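Local coordinates for CG4930 (Drosophila melanogaster, PDB 3ISM), which binds and inhibits the mitochondrial nuclease EndoG, and probably acts as a ribonuclease inhibitor, at residues Thr224-Phe229 against Lys246-Ala251. The protein carries 1 engineered substitution. Sequence-based numbering, arbitrary orientation.
Sequences TLMKRF and KKIAAA
The backbone oxygen of L225 accepts the N-H of F229 within its own helix (O to N 3.2 Å), and methyl CD1 of I248 rests against the same oxygen at 3.5 Å. The case illustrates how a carbonyl oxygen engaged within its helix can also take a methyl against it. I248 supplies the projecting group from the facing helix. Its CD1 lies anti to CA (chi2 -164°), which stretches the chain and carries the methyl to the backbone of L225. There CG of L225 lies 3.9 Å from CD1, while L225 CD2 leans on CG1 as well. On another flank, M226 bends at chi2 (75°), and its sulfur SD reaches both I248 methyls, CD1 and CG2, each at 3.8 Å. Sulfur and isobutyl group thus hold the isoleucine by van der Waals contact alone. With an alanine here, CD1 and CG2 would be gone, which would probably open a gap beside L225 and leave the M226 thioether freer to turn. M226 also touches Y287, so helix 267-287 shares in this packing. Helices 220-229 and 238-261 follow one another in the chain and run roughly antiparallel here, a helical hairpin consistent with the all-helical Ku C-terminal-like fold of this family.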
# COMPACT_ATOMS: atom_id res chain seq x y z
N THR C 224 -27.53 -15.11 23.16
CA THR C 224 -28.08 -15.76 21.97
C THR C 224 -28.86 -14.76 21.12
O THR C 224 -28.77 -14.78 19.89
CB THR C 224 -28.97 -16.98 22.34
OG1 THR C 224 -28.31 -17.75 23.35
CG2 THR C 224 -29.22 -17.86 21.12
N LEU C 225 -29.61 -13.88 21.79
CA LEU C 225 -30.35 -12.81 21.12
C LEU C 225 -29.42 -11.82 20.42
O LEU C 225 -29.73 -11.31 19.34
CB LEU C 225 -31.26 -12.08 22.11
CG LEU C 225 -32.37 -11.19 21.55
CD1 LEU C 225 -33.45 -12.03 20.86
CD2 LEU C 225 -32.98 -10.34 22.65
N MET C 226 -28.27 -11.57 21.05
CA MET C 226 -27.24 -10.70 20.48
C MET C 226 -26.53 -11.41 19.32
O MET C 226 -26.08 -10.77 18.38
CB MET C 226 -26.23 -10.29 21.55
CG MET C 226 -25.45 -9.02 21.25
SD MET C 226 -26.43 -7.52 21.48
CE MET C 226 -25.17 -6.27 21.25
N LYS C 227 -26.43 -12.73 19.41
CA LYS C 227 -25.80 -13.54 18.37
C LYS C 227 -26.69 -13.70 17.14
O LYS C 227 -26.20 -13.85 16.02
CB LYS C 227 -25.39 -14.91 18.91
CG LYS C 227 -24.18 -14.88 19.83
CD LYS C 227 -24.03 -16.19 20.61
CE LYS C 227 -23.10 -16.02 21.80
NZ LYS C 227 -23.08 -17.24 22.65
N ARG C 228 -28.01 -13.65 17.35
CA ARG C 228 -28.99 -13.82 16.27
C ARG C 228 -29.19 -12.55 15.45
O ARG C 228 -29.06 -12.57 14.22
CB ARG C 228 -30.34 -14.28 16.83
CG ARG C 228 -30.41 -15.75 17.22
CD ARG C 228 -31.85 -16.15 17.50
NE ARG C 228 -31.93 -17.20 18.52
CZ ARG C 228 -32.03 -18.50 18.26
NH1 ARG C 228 -32.06 -18.95 17.01
NH2 ARG C 228 -32.10 -19.36 19.26
N PHE C 229 -29.53 -11.45 16.12
CA PHE C 229 -29.95 -10.22 15.44
C PHE C 229 -28.86 -9.16 15.32
O PHE C 229 -28.95 -8.27 14.47
CB PHE C 229 -31.21 -9.64 16.11
CG PHE C 229 -32.40 -10.58 16.08
CD1 PHE C 229 -33.04 -10.87 14.88
CD2 PHE C 229 -32.86 -11.17 17.25
CE1 PHE C 229 -34.14 -11.73 14.85
CE2 PHE C 229 -33.96 -12.03 17.23
CZ PHE C 229 -34.59 -12.31 16.02
N LYS C 246 -30.13 -0.98 20.94
CA LYS C 246 -30.92 -0.41 22.03
C LYS C 246 -31.96 -1.40 22.56
O LYS C 246 -32.19 -1.48 23.77
CB LYS C 246 -31.64 0.87 21.59
CG LYS C 246 -30.73 2.05 21.29
CD LYS C 246 -29.85 2.42 22.47
CE LYS C 246 -28.94 3.59 22.11
NZ LYS C 246 -29.71 4.86 21.98
N LYS C 247 -32.59 -2.15 21.65
CA LYS C 247 -33.64 -3.10 22.00
C LYS C 247 -33.14 -4.20 22.93
O LYS C 247 -33.86 -4.64 23.82
CB LYS C 247 -34.29 -3.70 20.75
CG LYS C 247 -35.38 -2.83 20.12
CD LYS C 247 -36.18 -3.61 19.08
CE LYS C 247 -37.40 -2.83 18.57
NZ LYS C 247 -37.05 -1.71 17.66
N ILE C 248 -31.90 -4.63 22.72
CA ILE C 248 -31.28 -5.66 23.54
C ILE C 248 -30.67 -5.02 24.80
O ILE C 248 -30.56 -5.66 25.85
CB ILE C 248 -30.24 -6.47 22.73
CG1 ILE C 248 -30.89 -6.99 21.44
CG2 ILE C 248 -29.66 -7.61 23.55
CD1 ILE C 248 -30.12 -8.10 20.74
N ALA C 249 -30.30 -3.74 24.69
CA ALA C 249 -29.82 -2.97 25.83
C ALA C 249 -30.95 -2.71 26.84
O ALA C 249 -30.80 -3.01 28.02
CB ALA C 249 -29.21 -1.64 25.37
N ALA C 250 -32.06 -2.17 26.35
CA ALA C 250 -33.25 -1.94 27.19
C ALA C 250 -33.76 -3.24 27.82
O ALA C 250 -34.21 -3.23 28.98
CB ALA C 250 -34.36 -1.27 26.37
N ALA C 251 -33.67 -4.34 27.07
CA ALA C 251 -34.12 -5.65 27.53
C ALA C 251 -33.20 -6.23 28.59
O ALA C 251 -33.62 -7.05 29.40
CB ALA C 251 -34.26 -6.61 26.37